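Local coordinates for protein putative mandelate racemase (Bordetella bronchiseptica, PDB 3OP2) that is probably a magnesium-dependent enzyme of the mandelate racemase group of the enolase superfamily, and binds 2-oxoglutarate at its metal, at residues K171-R176 and D201-L206; F226-S231 and I250-N255; V196-D201 and A221-F226. All coordinates share one frame; numbering follows the deposited sequence.

Contact 1 (K171-R176 and D201-L206); sequences KLKVGR and DANQSL. With MG (magnesium ion), chain C; AKG (2-oxoglutaric acid), chain D.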
loop_
_atom_site.group_PDB
_atom_site.type_symbol
_atom_site.label_atom_id
_atom_site.label_comp_id
_atom_site.label_asym_id
_atom_site.label_seq_id
_atom_site.Cartn_x
_atom_site.Cartn_y
_atom_site.Cartn_z
ATOM N N LYS A 171 27.032 7.238 5.540
ATOM C CA LYS A 171 25.929 6.904 6.446
ATOM C C LYS A 171 26.239 5.700 7.344
ATOM O O LYS A 171 26.734 4.661 6.873
ATOM C CB LYS A 171 24.642 6.666 5.651
ATOM C CG LYS A 171 23.365 6.559 6.477
ATOM C CD LYS A 171 22.153 6.777 5.581
ATOM C CE LYS A 171 21.793 5.512 4.822
ATOM N NZ LYS A 171 20.702 5.725 3.827
ATOM N N LEU A 172 25.931 5.854 8.632
ATOM C CA LEU A 172 26.099 4.802 9.628
ATOM C C LEU A 172 24.750 4.271 10.142
ATOM O O LEU A 172 23.847 5.041 10.483
ATOM C CB LEU A 172 26.938 5.327 10.796
ATOM C CG LEU A 172 27.037 4.511 12.096
ATOM C CD1 LEU A 172 28.092 3.410 11.988
ATOM C CD2 LEU A 172 27.379 5.413 13.253
ATOM N N LYS A 173 24.625 2.949 10.196
ATOM C CA LYS A 173 23.490 2.307 10.839
ATOM C C LYS A 173 23.608 2.442 12.356
ATOM O O LYS A 173 24.693 2.303 12.919
ATOM C CB LYS A 173 23.374 0.836 10.427
ATOM C CG LYS A 173 22.728 0.655 9.059
ATOM C CD LYS A 173 22.671 -0.814 8.649
ATOM C CE LYS A 173 21.735 -1.024 7.471
ATOM N NZ LYS A 173 22.128 -0.210 6.283
ATOM N N VAL A 174 22.479 2.754 12.992
ATOM C CA VAL A 174 22.410 2.983 14.433
ATOM C C VAL A 174 21.093 2.422 14.957
ATOM O O VAL A 174 20.259 1.956 14.183
ATOM C CB VAL A 174 22.491 4.500 14.802
ATOM C CG1 VAL A 174 23.797 5.149 14.307
ATOM C CG2 VAL A 174 21.260 5.267 14.289
ATOM N N GLY A 175 20.915 2.470 16.271
ATOM C CA GLY A 175 19.632 2.153 16.886
ATOM C C GLY A 175 19.608 0.819 17.606
ATOM O O GLY A 175 18.816 0.618 18.523
ATOM N N ARG A 176 20.479 -0.094 17.191
ATOM C CA ARG A 176 20.482 -1.444 17.755
ATOM C C ARG A 176 21.194 -1.503 19.108
ATOM O O ARG A 176 20.820 -2.300 19.971
ATOM C CB ARG A 176 21.059 -2.462 16.761
ATOM C CG ARG A 176 20.141 -2.789 15.560
ATOM C CD ARG A 176 20.032 -1.633 14.547
ATOM N NE ARG A 176 19.517 -2.086 13.255
ATOM C CZ ARG A 176 19.464 -1.346 12.145
ATOM N NH1 ARG A 176 18.978 -1.884 11.029
ATOM N NH2 ARG A 176 19.892 -0.080 12.135
ATOM N N ASP A 201 21.250 6.163 10.176
ATOM C CA ASP A 201 20.004 5.486 9.742
ATOM C C ASP A 201 19.580 4.485 10.821
ATOM O O ASP A 201 20.331 3.545 11.132
ATOM C CB ASP A 201 20.216 4.768 8.391
ATOM C CG ASP A 201 18.916 4.270 7.745
ATOM O OD1 ASP A 201 17.906 3.988 8.438
ATOM O OD2 ASP A 201 18.904 4.137 6.496
ATOM N N ALA A 202 18.393 4.683 11.395
ATOM C CA ALA A 202 17.947 3.821 12.501
ATOM C C ALA A 202 17.031 2.686 12.049
ATOM O O ALA A 202 16.706 1.801 12.825
ATOM C CB ALA A 202 17.279 4.645 13.600
ATOM N N ASN A 203 16.624 2.730 10.787
ATOM C CA ASN A 203 15.780 1.707 10.185
ATOM C C ASN A 203 14.516 1.428 10.996
ATOM O O ASN A 203 14.108 0.275 11.133
ATOM C CB ASN A 203 16.595 0.417 9.911
ATOM C CG ASN A 203 17.669 0.622 8.857
ATOM O OD1 ASN A 203 18.855 0.757 9.172
ATOM N ND2 ASN A 203 17.252 0.684 7.598
ATOM N N GLN A 204 13.903 2.499 11.523
ATOM C CA GLN A 204 12.649 2.427 12.282
ATOM C C GLN A 204 12.769 1.640 13.596
ATOM O O GLN A 204 11.757 1.185 14.130
ATOM C CB GLN A 204 11.527 1.787 11.442
ATOM C CG GLN A 204 11.345 2.306 10.023
ATOM C CD GLN A 204 10.126 1.694 9.350
ATOM O OE1 GLN A 204 8.983 1.994 9.708
ATOM N NE2 GLN A 204 10.364 0.828 8.368
ATOM N N SER A 205 13.980 1.475 14.118
ATOM C CA SER A 205 14.203 0.565 15.268
ATOM C C SER A 205 14.015 1.207 16.644
ATOM O O SER A 205 14.233 0.549 17.686
ATOM C CB SER A 205 15.603 -0.037 15.205
ATOM O OG SER A 205 16.555 0.986 15.421
ATOM N N LEU A 206 13.629 2.486 16.665
ATOM C CA LEU A 206 13.495 3.198 17.936
ATOM C C LEU A 206 12.070 3.665 18.203
ATOM O O LEU A 206 11.323 4.011 17.272
ATOM C CB LEU A 206 14.482 4.379 18.016
ATOM C CG LEU A 206 15.981 4.075 17.866
ATOM C CD1 LEU A 206 16.793 5.331 17.546
ATOM C CD2 LEU A 206 16.535 3.366 19.110
HETATM MG MG MG C . 17.415 3.986 4.973
HETATM C C1 AKG D . 19.082 2.439 3.061
HETATM O O1 AKG D . 19.635 2.185 1.973
HETATM O O2 AKG D . 18.815 3.615 3.412
HETATM C C2 AKG D . 18.698 1.347 3.955
HETATM O O5 AKG D . 18.122 1.632 4.996
HETATM C C3 AKG D . 18.944 -0.109 3.615
HETATM C C4 AKG D . 20.436 -0.423 3.523
HETATM C C5 AKG D . 20.732 -1.901 3.748
HETATM O O3 AKG D . 20.006 -2.787 3.230
HETATM O O4 AKG D . 21.728 -2.204 4.446
HETATM O O HOH W 1 16.107 3.632 6.621
#
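Lys171 and Asp201 lie on neighbouring parallel strands of the modified TIM barrel of the enolase superfamily, and both point from the C-terminal strand ends into the active site. The lysine chain runs over the aspartate CB, its CD 4.0 Å from that atom, and then bends at chi3 (81°) so that NZ donates to O2 of the bound 2-oxoglutarate. Lys171 NZ is 3.6 Å from Asp201 OD2 and has salt bridges to Glu227 and Glu329. Asp201 OD2 binds the magnesium ion at 2.1 Å. The other oxygen, Asp201 OD1, faces back to its own chain, where the backbone N of Asn203 meets it nearly along the C-O axis in an Asx turn; a metal-bound water also donates to it. Lys173, two residues further along and on the same face, passes Asn203 and reaches the far carboxylate of the ligand, NZ to O4 being 2.7 Å. Asn203 works in two directions. Its ND2 donates to the ligand keto oxygen O5, while OD1 accepts from NH1 and NH2 of Arg176, 3.2 Å from each, the guanidinium and amide planes being 64° apart. The oxygen lies in the guanidinium plane, yet only NH2 approaches along a lone pair; NH1 comes from above the carbonyl plane. Arg176 also makes a cation-pi contact with Trp148. It sits in the second shell, probably orienting the amide that holds the ligand. Along the backbone the strands are joined by Asp201 N to Leu172 O and by Val174 N to Asp201 O, the latter 2.9 Å long.

Contact 2 (F226-S231 and I250-N255); sequences FEEPLS and IATGEN. With MG (magnesium ion), chain C; AKG (2-oxoglutaric acid), chain D.
The magnesium ion is gripped from both segments of a beta-alpha-beta unit of the barrel: Glu227 OE2 binds it at 2.1 Å and Glu254 OE2 at 1.9 Å, Glu227 from the end of its strand and Glu254 from the loop just after strand 249-252. These two oxygens stand 2.9 Å apart, as neighbouring ligands of one ion, and their carboxylate planes are turned 68° to each other as the side chains cross at about a right angle. Glu227 reaches the ion with a fully extended chain, CG anti to the backbone N (chi1 178°), while its other oxygen, OE1, forms a salt bridge with Lys171. Asp201 is the third protein ligand, and 2-oxoglutarate and a water complete the set. Glu228 stays in the second shell. Its carboxylate is stacked against that of Glu254, the planes only 10° apart, an approach of two acids that the nearby magnesium would probably ease. Glu228 OE2 accepts from a second water that is also bonded to Thr252 OG1 and accepts from Asn255 N. The strands themselves pair in parallel: Ala251 N donates to Phe226 O almost straight, and Glu228 N donates to Ala251 O. On the face away from the metal Phe226 and Ile250 run side by side, with Ile250 CD1 4.1 Å from Phe226 CD2, while Pro229 CB sits 3.3 Å above the centre of the Phe226 ring.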
loop_
_atom_site.group_PDB
_atom_site.type_symbol
_atom_site.label_atom_id
_atom_site.label_comp_id
_atom_site.label_asym_id
_atom_site.label_seq_id
_atom_site.Cartn_x
_atom_site.Cartn_y
_atom_site.Cartn_z
ATOM N N PHE A 226 19.091 12.170 10.537
ATOM C CA PHE A 226 18.657 11.085 11.363
ATOM C C PHE A 226 17.560 10.422 10.516
ATOM O O PHE A 226 16.427 10.920 10.430
ATOM C CB PHE A 226 18.077 11.689 12.668
ATOM C CG PHE A 226 17.734 10.675 13.766
ATOM C CD1 PHE A 226 18.092 9.332 13.671
ATOM C CD2 PHE A 226 17.084 11.109 14.925
ATOM C CE1 PHE A 226 17.781 8.415 14.726
ATOM C CE2 PHE A 226 16.772 10.225 15.981
ATOM C CZ PHE A 226 17.122 8.873 15.886
ATOM N N GLU A 227 17.906 9.299 9.894
ATOM C CA GLU A 227 17.046 8.624 8.917
ATOM C C GLU A 227 16.216 7.510 9.563
ATOM O O GLU A 227 16.716 6.759 10.418
ATOM C CB GLU A 227 17.908 8.074 7.753
ATOM C CG GLU A 227 17.122 7.297 6.660
ATOM C CD GLU A 227 17.970 6.955 5.425
ATOM O OE1 GLU A 227 19.006 7.598 5.180
ATOM O OE2 GLU A 227 17.574 6.038 4.678
ATOM N N GLU A 228 14.951 7.414 9.153
ATOM C CA GLU A 228 13.977 6.497 9.763
ATOM C C GLU A 228 14.206 6.313 11.283
ATOM O O GLU A 228 14.495 5.203 11.751
ATOM C CB GLU A 228 13.967 5.149 9.032
ATOM C CG GLU A 228 13.475 5.221 7.577
ATOM C CD GLU A 228 13.069 3.850 7.030
ATOM O OE1 GLU A 228 13.873 2.894 7.122
ATOM O OE2 GLU A 228 11.944 3.731 6.501
ATOM N N PRO A 229 14.100 7.414 12.053
ATOM C CA PRO A 229 14.350 7.303 13.487
ATOM C C PRO A 229 13.262 6.479 14.158
ATOM O O PRO A 229 13.513 5.850 15.180
ATOM C CB PRO A 229 14.306 8.759 13.959
ATOM C CG PRO A 229 13.424 9.451 12.989
ATOM C CD PRO A 229 13.671 8.778 11.667
ATOM N N LEU A 230 12.078 6.453 13.547
ATOM C CA LEU A 230 10.905 5.814 14.122
ATOM C C LEU A 230 10.128 5.060 13.046
ATOM O O LEU A 230 10.379 5.244 11.841
ATOM C CB LEU A 230 9.975 6.880 14.687
ATOM C CG LEU A 230 10.460 7.908 15.707
ATOM C CD1 LEU A 230 9.382 8.946 15.843
ATOM C CD2 LEU A 230 10.718 7.249 17.042
ATOM N N SER A 231 9.166 4.248 13.486
ATOM C CA SER A 231 8.214 3.630 12.583
ATOM C C SER A 231 7.618 4.709 11.683
ATOM O O SER A 231 7.191 5.772 12.166
ATOM C CB SER A 231 7.087 2.957 13.382
ATOM O OG SER A 231 5.946 2.719 12.574
ATOM N N ILE A 250 15.724 15.591 10.219
ATOM C CA ILE A 250 14.906 14.387 10.343
ATOM C C ILE A 250 14.552 13.898 8.929
ATOM O O ILE A 250 13.933 14.624 8.138
ATOM C CB ILE A 250 13.614 14.632 11.190
ATOM C CG1 ILE A 250 13.943 15.163 12.601
ATOM C CG2 ILE A 250 12.757 13.367 11.269
ATOM C CD1 ILE A 250 14.937 14.300 13.420
ATOM N N ALA A 251 14.986 12.687 8.604
ATOM C CA ALA A 251 14.806 12.151 7.260
ATOM C C ALA A 251 14.010 10.859 7.265
ATOM O O ALA A 251 14.173 10.014 8.137
ATOM C CB ALA A 251 16.156 11.930 6.602
ATOM N N THR A 252 13.130 10.706 6.286
ATOM C CA THR A 252 12.508 9.409 6.060
ATOM C C THR A 252 11.925 9.356 4.661
ATOM O O THR A 252 11.780 10.403 4.008
ATOM C CB THR A 252 11.430 9.087 7.131
ATOM O OG1 THR A 252 10.984 7.731 6.972
ATOM C CG2 THR A 252 10.230 10.049 7.040
ATOM N N GLY A 253 11.596 8.152 4.195
ATOM C CA GLY A 253 10.822 8.031 2.965
ATOM C C GLY A 253 11.023 6.834 2.052
ATOM O O GLY A 253 10.213 6.626 1.152
ATOM N N GLU A 254 12.073 6.045 2.268
ATOM C CA GLU A 254 12.314 4.880 1.411
ATOM C C GLU A 254 11.160 3.872 1.444
ATOM O O GLU A 254 10.971 3.108 0.491
ATOM C CB GLU A 254 13.625 4.196 1.768
ATOM C CG GLU A 254 13.587 3.495 3.101
ATOM C CD GLU A 254 14.933 3.029 3.550
ATOM O OE1 GLU A 254 15.148 1.812 3.523
ATOM O OE2 GLU A 254 15.775 3.868 3.936
ATOM N N ASN A 255 10.400 3.882 2.537
ATOM C CA ASN A 255 9.271 2.980 2.725
ATOM C C ASN A 255 7.896 3.653 2.608
ATOM O O ASN A 255 6.872 3.055 2.953
ATOM C CB ASN A 255 9.401 2.251 4.066
ATOM C CG ASN A 255 10.550 1.259 4.086
ATOM O OD1 ASN A 255 11.385 1.259 5.002
ATOM N ND2 ASN A 255 10.603 0.407 3.076
HETATM MG MG MG C . 17.415 3.986 4.973
HETATM C C1 AKG D . 19.082 2.439 3.061
HETATM O O1 AKG D . 19.635 2.185 1.973
HETATM O O2 AKG D . 18.815 3.615 3.412
HETATM C C2 AKG D . 18.698 1.347 3.955
HETATM O O5 AKG D . 18.122 1.632 4.996
HETATM C C3 AKG D . 18.944 -0.109 3.615
HETATM C C4 AKG D . 20.436 -0.423 3.523
HETATM C C5 AKG D . 20.732 -1.901 3.748
HETATM O O3 AKG D . 20.006 -2.787 3.230
HETATM O O4 AKG D . 21.728 -2.204 4.446
HETATM O O HOH W 2 10.507 5.508 5.050
HETATM O O HOH W 1 16.107 3.632 6.621
HETATM O O HOH W 3 10.659 6.941 9.607
#

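Contact 3 (V196-D201 and A221-F226); sequences VEILVD and AGCYWF. With MG (magnesium ion), chain C; AKG (2-oxoglutaric acid), chain D.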
loop_
_atom_site.group_PDB
_atom_site.type_symbol
_atom_site.label_atom_id
_atom_site.label_comp_id
_atom_site.label_asym_id
_atom_site.label_seq_id
_atom_site.Cartn_x
_atom_site.Cartn_y
_atom_site.Cartn_z
ATOM N N VAL A 196 33.596 16.330 7.039
ATOM C CA VAL A 196 32.939 15.161 6.477
ATOM C C VAL A 196 31.547 15.072 7.078
ATOM O O VAL A 196 31.379 15.217 8.287
ATOM C CB VAL A 196 33.759 13.876 6.743
ATOM C CG1 VAL A 196 33.067 12.653 6.169
ATOM C CG2 VAL A 196 35.155 14.025 6.141
ATOM N N GLU A 197 30.543 14.871 6.233
ATOM C CA GLU A 197 29.188 14.691 6.755
ATOM C C GLU A 197 28.999 13.255 7.237
ATOM O O GLU A 197 29.376 12.290 6.554
ATOM C CB GLU A 197 28.114 15.062 5.733
ATOM C CG GLU A 197 28.150 16.515 5.286
ATOM C CD GLU A 197 28.025 17.520 6.432
ATOM O OE1 GLU A 197 27.498 17.170 7.512
ATOM O OE2 GLU A 197 28.454 18.674 6.241
ATOM N N ILE A 198 28.434 13.135 8.432
ATOM C CA ILE A 198 28.075 11.847 8.994
ATOM C C ILE A 198 26.560 11.790 9.073
ATOM O O ILE A 198 25.924 12.602 9.749
ATOM C CB ILE A 198 28.744 11.599 10.382
ATOM C CG1 ILE A 198 30.266 11.779 10.283
ATOM C CG2 ILE A 198 28.398 10.205 10.892
ATOM C CD1 ILE A 198 31.022 11.597 11.610
ATOM N N LEU A 199 25.993 10.858 8.319
ATOM C CA LEU A 199 24.569 10.584 8.320
ATOM C C LEU A 199 24.338 9.336 9.162
ATOM O O LEU A 199 25.258 8.532 9.363
ATOM C CB LEU A 199 24.077 10.336 6.897
ATOM C CG LEU A 199 24.051 11.477 5.884
ATOM C CD1 LEU A 199 25.392 12.191 5.780
ATOM C CD2 LEU A 199 23.650 10.917 4.537
ATOM N N VAL A 200 23.106 9.163 9.631
ATOM C CA VAL A 200 22.772 8.063 10.521
ATOM C C VAL A 200 21.422 7.489 10.094
ATOM O O VAL A 200 20.566 8.241 9.657
ATOM C CB VAL A 200 22.800 8.611 11.964
ATOM C CG1 VAL A 200 21.581 8.241 12.782
ATOM C CG2 VAL A 200 24.120 8.316 12.624
ATOM N N ASP A 201 21.250 6.163 10.176
ATOM C CA ASP A 201 20.004 5.486 9.742
ATOM C C ASP A 201 19.580 4.485 10.821
ATOM O O ASP A 201 20.331 3.545 11.132
ATOM C CB ASP A 201 20.216 4.768 8.391
ATOM C CG ASP A 201 18.916 4.270 7.745
ATOM O OD1 ASP A 201 17.906 3.988 8.438
ATOM O OD2 ASP A 201 18.904 4.137 6.496
ATOM N N ALA A 221 27.456 15.038 17.946
ATOM C CA ALA A 221 28.395 14.616 16.912
ATOM C C ALA A 221 28.193 15.382 15.600
ATOM O O ALA A 221 28.896 15.141 14.618
ATOM C CB ALA A 221 28.286 13.119 16.685
ATOM N N GLY A 222 27.232 16.302 15.598
ATOM C CA GLY A 222 26.975 17.172 14.443
ATOM C C GLY A 222 26.571 16.408 13.193
ATOM O O GLY A 222 27.002 16.752 12.087
ATOM N N CYS A 223 25.762 15.368 13.367
ATOM C CA CYS A 223 25.279 14.556 12.260
ATOM C C CYS A 223 24.374 15.335 11.292
ATOM O O CYS A 223 23.638 16.241 11.692
ATOM C CB CYS A 223 24.551 13.320 12.796
ATOM S SG CYS A 223 25.646 12.149 13.686
ATOM N N TYR A 224 24.425 14.962 10.021
ATOM C CA TYR A 224 23.704 15.668 8.972
ATOM C C TYR A 224 22.210 15.348 9.037
ATOM O O TYR A 224 21.370 16.251 9.010
ATOM C CB TYR A 224 24.301 15.303 7.615
ATOM C CG TYR A 224 23.748 16.055 6.435
ATOM C CD1 TYR A 224 24.270 17.294 6.066
ATOM C CD2 TYR A 224 22.709 15.523 5.675
ATOM C CE1 TYR A 224 23.769 17.983 4.975
ATOM C CE2 TYR A 224 22.198 16.205 4.579
ATOM C CZ TYR A 224 22.730 17.432 4.238
ATOM O OH TYR A 224 22.228 18.102 3.141
ATOM N N TRP A 225 21.879 14.063 9.108
ATOM C CA TRP A 225 20.494 13.647 9.307
ATOM C C TRP A 225 20.342 12.403 10.154
ATOM O O TRP A 225 21.315 11.693 10.427
ATOM C CB TRP A 225 19.710 13.535 7.990
ATOM C CG TRP A 225 19.971 12.336 7.086
ATOM C CD1 TRP A 225 20.124 11.027 7.458
ATOM C CD2 TRP A 225 20.016 12.349 5.646
ATOM N NE1 TRP A 225 20.298 10.239 6.340
ATOM C CE2 TRP A 225 20.238 11.023 5.221
ATOM C CE3 TRP A 225 19.908 13.363 4.678
ATOM C CZ2 TRP A 225 20.352 10.672 3.863
ATOM C CZ3 TRP A 225 20.032 13.023 3.326
ATOM C CH2 TRP A 225 20.260 11.680 2.933
ATOM N N PHE A 226 19.091 12.170 10.537
ATOM C CA PHE A 226 18.657 11.085 11.363
ATOM C C PHE A 226 17.560 10.422 10.516
ATOM O O PHE A 226 16.427 10.920 10.430
ATOM C CB PHE A 226 18.077 11.689 12.668
ATOM C CG PHE A 226 17.734 10.675 13.766
ATOM C CD1 PHE A 226 18.092 9.332 13.671
ATOM C CD2 PHE A 226 17.084 11.109 14.925
ATOM C CE1 PHE A 226 17.781 8.415 14.726
ATOM C CE2 PHE A 226 16.772 10.225 15.981
ATOM C CZ PHE A 226 17.122 8.873 15.886
HETATM MG MG MG C . 17.415 3.986 4.973
HETATM C C1 AKG D . 19.082 2.439 3.061
HETATM O O1 AKG D . 19.635 2.185 1.973
HETATM O O2 AKG D . 18.815 3.615 3.412
HETATM C C2 AKG D . 18.698 1.347 3.955
HETATM O O5 AKG D . 18.122 1.632 4.996
HETATM C C3 AKG D . 18.944 -0.109 3.615
HETATM C C4 AKG D . 20.436 -0.423 3.523
HETATM C C5 AKG D . 20.732 -1.901 3.748
HETATM O O3 AKG D . 20.006 -2.787 3.230
HETATM O O4 AKG D . 21.728 -2.204 4.446
HETATM O O HOH W 4 27.760 15.696 9.664
HETATM O O HOH W 1 16.107 3.632 6.621
#
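Val200 meets the Phe226 ring obliquely with its CG1, 3.8 Å from Phe226 CD1, while its other methyl, CG2, lies 4.3 Å from Cys223 SG. Leu218 of helix 208-220 packs on all three of these residues. On the opposite face of the sheet Leu199 lays its CD2 methyl over one face of the Trp225 indole, 3.7 Å from the centroid of the six-membered ring and 26° off its normal, a CH-pi contact displaced toward the rim. The indole is put there by a first torsion of 75°, which sets CG between the backbone N and carbonyl carbon. Its edge is also used, for Val200 O lies in the ring plane 3.6 Å from Trp225 CD1. Helix 208-220 links the two parallel strands 197-201 and 225-227 in a beta-alpha-beta crossover of the barrel, and its C-terminal end is closed at Gly222 by a Schellman motif. Toward that end, Tyr224 packs its CB on Leu199 CD1 and turns the edge of its ring to Glu197, CD1 lying 3.5 Å from OE1. A water ties the Glu197 carboxylate to Ile198 N and Gly222 O. Tyr224 N donates to Ile198 O at 2.8 Å, nearly straight (166°), whereas the bond from Val200 N to Trp225 O is weak, and the buried Trp225 N has no partner.

Overall arrangement
Together the three contacts trace consecutive strands of one barrel wall, in the order 169-173, 197-201, 225-227 and 249-252. Contact 3 joins the middle pair and shares Asp201 with contact 1 and Phe226 with contact 2; its centre is about 12 Å and 13 Å from theirs. Contacts 1 and 2, with centres about 9 Å apart, meet at the mouth of the barrel, where Ala202 N lies 2.8 Å from Glu227 O and Gln204 N lies 2.8 Å from Glu228 O, both probable hydrogen bonds. The protein's metal ligands come from at or just beyond three successive strand ends, and the metal, the lysines and Asn203 of contact 1 together hold the 2-oxoglutarate.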